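Cell divisionFtsK/SpoIIIE (Thermomonospora curvata, PDB 4NH0) is a weakly active multi-domain ATPase of the ESX (type VII) system, which exports proteins including EsxA and EsxB, and might be its translocase subunit. Local coordinates at residues A[901-913]-A[1135-1147]. Numbering follows the deposited sequence.
Sequences RMLPNVLPAAQLP and SGTRLIQTAYRES. With ATP (adenosine-5'-triphosphate), chain F.
The amide N of A909 bonds to Y1144 O at 3.2 Å, its N-H bent to 140°, while the amide of Y1144 donates to L907 O. Together the two bonds span P908 and make a short parallel beta bridge between P908 and Y1144, adding a brief parallel pairing near the end of strand 1136-1144, which elsewhere pairs antiparallel with 922-927 and 1127-1132 in the third FtsK-type ATPase domain. At this resolution the modelled shortness of the Y1144–L907 bond means little, though its direction is clear. The pairing illustrates how an incoming chain can be fastened beside a nucleotide.

The methyl of A1143 packs among L907, A909 and L912. Its CB meets L912 CD1 at 3.6 Å and lies 4.2 Å from L907 CG, and L960 of helix 954-968 touches both A1143 and A909. Pointing CG away from its own amide nitrogen (chi1 173°), L907 lays CD2 against Q1141 O. Farther along, the side chains of L903 and Q1141 pass in opposite directions, with L903 CD2 3.8 Å from Q1141 CB. The bent Q1141 chain brings its amide group beside P904 O, and R1127 NE hydrogen-bonds to Q1141 OE1.

The same strand end borders the adenine of a bound ATP. N6 donates to T1142 O at 3.2 Å, nearly straight at 168°, while the T1142 hydroxyl is tied to G1126 O. N956 bonds through ND2 to A1143 O and through OD1 to R1145 N, and its backbone N bonds to the ATP. From the incoming chain, N905 O approaches ATP C2 to 3.6 Å; the Y1144 ring stands oblique to the base, its CD1 3.8 Å from ATP C5.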
loop_
_atom_site.group_PDB
_atom_site.type_symbol
_atom_site.label_atom_id
_atom_site.label_comp_id
_atom_site.label_asym_id
_atom_site.label_seq_id
_atom_site.Cartn_x
_atom_site.Cartn_y
_atom_site.Cartn_z
ATOM N N ARG A 901 3.459 7.485 24.777
ATOM C CA ARG A 901 3.186 8.196 26.017
ATOM C C ARG A 901 2.686 9.598 25.709
ATOM O O ARG A 901 3.170 10.247 24.782
ATOM C CB ARG A 901 4.436 8.243 26.895
ATOM C CG ARG A 901 5.675 8.711 26.162
ATOM C CD ARG A 901 6.942 8.212 26.826
ATOM N NE ARG A 901 8.126 8.579 26.057
ATOM C CZ ARG A 901 8.943 9.575 26.379
ATOM N NH1 ARG A 901 8.711 10.299 27.463
ATOM N NH2 ARG A 901 9.997 9.842 25.620
ATOM N N MET A 902 1.712 10.061 26.481
ATOM C CA MET A 902 1.070 11.339 26.204
ATOM C C MET A 902 1.007 12.230 27.436
ATOM O O MET A 902 1.402 11.824 28.527
ATOM C CB MET A 902 -0.340 11.109 25.661
ATOM C CG MET A 902 -0.395 10.233 24.427
ATOM S SD MET A 902 -2.067 10.104 23.785
ATOM C CE MET A 902 -2.553 11.823 23.826
ATOM N N LEU A 903 0.509 13.447 27.248
ATOM C CA LEU A 903 0.312 14.372 28.354
ATOM C C LEU A 903 -0.702 13.810 29.338
ATOM O O LEU A 903 -1.825 13.479 28.959
ATOM C CB LEU A 903 -0.149 15.738 27.845
ATOM C CG LEU A 903 0.914 16.638 27.216
ATOM C CD1 LEU A 903 0.300 17.955 26.777
ATOM C CD2 LEU A 903 2.045 16.879 28.196
ATOM N N PRO A 904 -0.303 13.695 30.611
ATOM C CA PRO A 904 -1.166 13.152 31.663
ATOM C C PRO A 904 -2.399 14.015 31.890
ATOM O O PRO A 904 -2.326 15.232 31.740
ATOM C CB PRO A 904 -0.264 13.166 32.902
ATOM C CG PRO A 904 1.128 13.247 32.371
ATOM C CD PRO A 904 1.029 14.054 31.123
ATOM N N ASN A 905 -3.518 13.387 32.238
ATOM C CA ASN A 905 -4.705 14.130 32.635
ATOM C C ASN A 905 -4.436 14.856 33.944
ATOM O O ASN A 905 -4.933 15.956 34.176
ATOM C CB ASN A 905 -5.910 13.200 32.774
ATOM C CG ASN A 905 -6.420 12.705 31.436
ATOM O OD1 ASN A 905 -6.389 13.430 30.441
ATOM N ND2 ASN A 905 -6.894 11.465 31.405
ATOM N N VAL A 906 -3.636 14.224 34.794
ATOM C CA VAL A 906 -3.197 14.832 36.041
ATOM C C VAL A 906 -1.707 14.584 36.252
ATOM O O VAL A 906 -1.252 13.442 36.285
ATOM C CB VAL A 906 -3.997 14.296 37.248
ATOM C CG1 VAL A 906 -4.185 12.789 37.147
ATOM C CG2 VAL A 906 -3.319 14.681 38.553
ATOM N N LEU A 907 -0.945 15.665 36.371
ATOM C CA LEU A 907 0.488 15.569 36.599
ATOM C C LEU A 907 0.824 15.971 38.027
ATOM O O LEU A 907 0.648 17.124 38.405
ATOM C CB LEU A 907 1.252 16.447 35.608
ATOM C CG LEU A 907 2.759 16.568 35.833
ATOM C CD1 LEU A 907 3.429 15.217 35.677
ATOM C CD2 LEU A 907 3.367 17.581 34.881
ATOM N N PRO A 908 1.291 15.011 38.835
ATOM C CA PRO A 908 1.676 15.313 40.216
ATOM C C PRO A 908 2.886 16.238 40.278
ATOM O O PRO A 908 3.814 16.083 39.488
ATOM C CB PRO A 908 2.010 13.937 40.797
ATOM C CG PRO A 908 1.288 12.968 39.922
ATOM C CD PRO A 908 1.339 13.568 38.555
ATOM N N ALA A 909 2.871 17.185 41.209
ATOM C CA ALA A 909 3.970 18.132 41.357
ATOM C C ALA A 909 5.242 17.442 41.833
ATOM O O ALA A 909 6.337 17.987 41.711
ATOM C CB ALA A 909 3.583 19.241 42.318
ATOM N N ALA A 910 5.086 16.239 42.377
ATOM C CA ALA A 910 6.211 15.478 42.903
ATOM C C ALA A 910 7.105 14.949 41.789
ATOM O O ALA A 910 8.291 14.707 42.002
ATOM C CB ALA A 910 5.711 14.334 43.763
ATOM N N GLN A 911 6.532 14.769 40.603
ATOM C CA GLN A 911 7.292 14.282 39.457
ATOM C C GLN A 911 8.160 15.387 38.870
ATOM O O GLN A 911 9.064 15.125 38.080
ATOM C CB GLN A 911 6.357 13.720 38.386
ATOM C CG GLN A 911 5.585 12.488 38.826
ATOM C CD GLN A 911 4.751 11.893 37.710
ATOM O OE1 GLN A 911 4.857 12.302 36.554
ATOM N NE2 GLN A 911 3.916 10.920 38.051
ATOM N N LEU A 912 7.875 16.624 39.259
ATOM C CA LEU A 912 8.686 17.758 38.844
ATOM C C LEU A 912 9.992 17.773 39.622
ATOM O O LEU A 912 10.018 17.396 40.791
ATOM C CB LEU A 912 7.932 19.071 39.052
ATOM C CG LEU A 912 6.707 19.314 38.173
ATOM C CD1 LEU A 912 6.154 20.701 38.427
ATOM C CD2 LEU A 912 7.060 19.136 36.708
ATOM N N PRO A 913 11.083 18.200 38.969
ATOM C CA PRO A 913 12.401 18.314 39.599
ATOM C C PRO A 913 12.357 19.062 40.926
ATOM O O PRO A 913 11.591 20.011 41.077
ATOM C CB PRO A 913 13.208 19.093 38.562
ATOM C CG PRO A 913 12.607 18.693 37.270
ATOM C CD PRO A 913 11.134 18.532 37.535
ATOM N N SER A 1135 11.715 30.094 22.391
ATOM C CA SER A 1135 10.917 28.877 22.199
ATOM C C SER A 1135 9.469 29.176 21.794
ATOM O O SER A 1135 8.749 28.280 21.354
ATOM C CB SER A 1135 10.935 28.002 23.457
ATOM O OG SER A 1135 10.179 28.587 24.505
ATOM N N GLY A 1136 9.052 30.430 21.934
ATOM C CA GLY A 1136 7.740 30.868 21.493
ATOM C C GLY A 1136 6.571 30.213 22.198
ATOM O O GLY A 1136 6.547 30.097 23.422
ATOM N N THR A 1137 5.589 29.793 21.407
ATOM C CA THR A 1137 4.393 29.152 21.930
ATOM C C THR A 1137 4.603 27.647 22.015
ATOM O O THR A 1137 5.180 27.041 21.113
ATOM C CB THR A 1137 3.167 29.460 21.055
ATOM O OG1 THR A 1137 3.050 30.877 20.882
ATOM C CG2 THR A 1137 1.896 28.928 21.696
ATOM N N ARG A 1138 4.135 27.050 23.104
ATOM C CA ARG A 1138 4.365 25.636 23.354
ATOM C C ARG A 1138 3.262 25.059 24.232
ATOM O O ARG A 1138 2.954 25.605 25.289
ATOM C CB ARG A 1138 5.729 25.440 24.012
ATOM C CG ARG A 1138 6.262 24.024 23.977
ATOM C CD ARG A 1138 7.495 23.914 24.854
ATOM N NE ARG A 1138 8.086 25.223 25.112
ATOM C CZ ARG A 1138 9.012 25.455 26.035
ATOM N NH1 ARG A 1138 9.455 24.466 26.797
ATOM N NH2 ARG A 1138 9.493 26.679 26.202
ATOM N N LEU A 1139 2.665 23.958 23.790
ATOM C CA LEU A 1139 1.607 23.311 24.556
ATOM C C LEU A 1139 2.189 22.506 25.711
ATOM O O LEU A 1139 2.994 21.600 25.502
ATOM C CB LEU A 1139 0.765 22.408 23.656
ATOM C CG LEU A 1139 -0.360 21.641 24.352
ATOM C CD1 LEU A 1139 -1.342 22.599 24.995
ATOM C CD2 LEU A 1139 -1.070 20.723 23.374
ATOM N N ILE A 1140 1.784 22.846 26.930
ATOM C CA ILE A 1140 2.284 22.164 28.118
ATOM C C ILE A 1140 1.153 21.673 29.014
ATOM O O ILE A 1140 -0.011 22.000 28.800
ATOM C CB ILE A 1140 3.199 23.076 28.958
ATOM C CG1 ILE A 1140 2.372 24.124 29.704
ATOM C CG2 ILE A 1140 4.258 23.729 28.087
ATOM C CD1 ILE A 1140 3.152 24.880 30.751
ATOM N N GLN A 1141 1.514 20.883 30.019
ATOM C CA GLN A 1141 0.572 20.432 31.035
ATOM C C GLN A 1141 1.095 20.803 32.416
ATOM O O GLN A 1141 2.164 20.354 32.817
ATOM C CB GLN A 1141 0.349 18.924 30.939
ATOM C CG GLN A 1141 -0.423 18.337 32.107
ATOM C CD GLN A 1141 -1.911 18.593 32.014
ATOM O OE1 GLN A 1141 -2.455 18.766 30.927
ATOM N NE2 GLN A 1141 -2.577 18.617 33.161
ATOM N N THR A 1142 0.346 21.629 33.138
ATOM C CA THR A 1142 0.774 22.076 34.456
ATOM C C THR A 1142 0.564 20.988 35.502
ATOM O O THR A 1142 -0.241 20.078 35.313
ATOM C CB THR A 1142 0.033 23.351 34.890
ATOM O OG1 THR A 1142 -1.380 23.129 34.840
ATOM C CG2 THR A 1142 0.388 24.502 33.972
ATOM N N ALA A 1143 1.294 21.093 36.608
ATOM C CA ALA A 1143 1.268 20.067 37.641
ATOM C C ALA A 1143 0.200 20.332 38.695
ATOM O O ALA A 1143 -0.119 21.480 38.994
ATOM C CB ALA A 1143 2.629 19.952 38.296
ATOM N N TYR A 1144 -0.342 19.257 39.257
ATOM C CA TYR A 1144 -1.380 19.357 40.275
ATOM C C TYR A 1144 -0.794 19.266 41.679
ATOM O O TYR A 1144 -0.017 18.362 41.980
ATOM C CB TYR A 1144 -2.431 18.265 40.071
ATOM C CG TYR A 1144 -3.502 18.231 41.136
ATOM C CD1 TYR A 1144 -4.462 19.230 41.214
ATOM C CD2 TYR A 1144 -3.562 17.195 42.057
ATOM C CE1 TYR A 1144 -5.445 19.204 42.183
ATOM C CE2 TYR A 1144 -4.542 17.160 43.030
ATOM C CZ TYR A 1144 -5.481 18.167 43.088
ATOM O OH TYR A 1144 -6.458 18.137 44.054
ATOM N N ARG A 1145 -1.172 20.210 42.534
ATOM C CA ARG A 1145 -0.669 20.258 43.901
ATOM C C ARG A 1145 -1.800 20.083 44.908
ATOM O O ARG A 1145 -2.653 20.957 45.048
ATOM C CB ARG A 1145 0.059 21.578 44.151
ATOM C CG ARG A 1145 0.553 21.761 45.573
ATOM C CD ARG A 1145 1.239 23.106 45.741
ATOM N NE ARG A 1145 1.749 23.302 47.093
ATOM C CZ ARG A 1145 1.025 23.771 48.103
ATOM N NH1 ARG A 1145 -0.248 24.089 47.916
ATOM N NH2 ARG A 1145 1.571 23.919 49.301
ATOM N N GLU A 1146 -1.803 18.953 45.608
ATOM C CA GLU A 1146 -2.853 18.666 46.579
ATOM C C GLU A 1146 -2.792 19.606 47.775
ATOM O O GLU A 1146 -1.740 20.167 48.082
ATOM C CB GLU A 1146 -2.767 17.214 47.057
ATOM C CG GLU A 1146 -3.827 16.291 46.467
ATOM C CD GLU A 1146 -5.226 16.545 47.015
ATOM O OE1 GLU A 1146 -5.409 17.488 47.815
ATOM O OE2 GLU A 1146 -6.150 15.791 46.643
ATOM N N SER A 1147 -3.933 19.760 48.442
ATOM C CA SER A 1147 -4.071 20.643 49.597
ATOM C C SER A 1147 -3.649 22.071 49.264
ATOM O O SER A 1147 -4.163 22.673 48.322
ATOM C CB SER A 1147 -3.258 20.115 50.782
ATOM O OG SER A 1147 -3.760 18.867 51.228
HETATM P PG ATP F . -12.093 29.064 39.772
HETATM O O1G ATP F . -12.191 28.341 41.092
HETATM O O2G ATP F . -13.384 29.132 38.994
HETATM O O3G ATP F . -11.336 30.366 39.845
HETATM P PB ATP F . -9.658 27.763 39.370
HETATM O O1B ATP F . -9.466 28.257 40.781
HETATM O O2B ATP F . -8.707 28.201 38.291
HETATM O O3B ATP F . -11.146 28.119 38.878
HETATM P PA ATP F . -8.729 25.383 40.450
HETATM O O1A ATP F . -7.282 25.655 40.129
HETATM O O2A ATP F . -9.253 25.705 41.827
HETATM O O3A ATP F . -9.631 26.159 39.370
HETATM O "O5'" ATP F . -9.041 23.843 40.119
HETATM C "C5'" ATP F . -10.374 23.407 39.873
HETATM C "C4'" ATP F . -10.330 21.917 39.574
HETATM O "O4'" ATP F . -9.376 21.678 38.539
HETATM C "C3'" ATP F . -9.889 21.128 40.794
HETATM O "O3'" ATP F . -10.948 20.269 41.224
HETATM C "C2'" ATP F . -8.700 20.301 40.354
HETATM O "O2'" ATP F . -8.977 18.912 40.551
HETATM C "C1'" ATP F . -8.514 20.589 38.874
HETATM N N9 ATP F . -7.105 20.968 38.600
HETATM C C8 ATP F . -6.511 22.109 38.994
HETATM N N7 ATP F . -5.219 22.155 38.585
HETATM C C5 ATP F . -4.967 21.019 37.912
HETATM C C6 ATP F . -3.802 20.430 37.215
HETATM N N6 ATP F . -2.616 21.082 37.158
HETATM N N1 ATP F . -3.960 19.219 36.640
HETATM C C2 ATP F . -5.132 18.562 36.691
HETATM N N3 ATP F . -6.229 19.038 37.305
HETATM C C4 ATP F . -6.212 20.240 37.926
#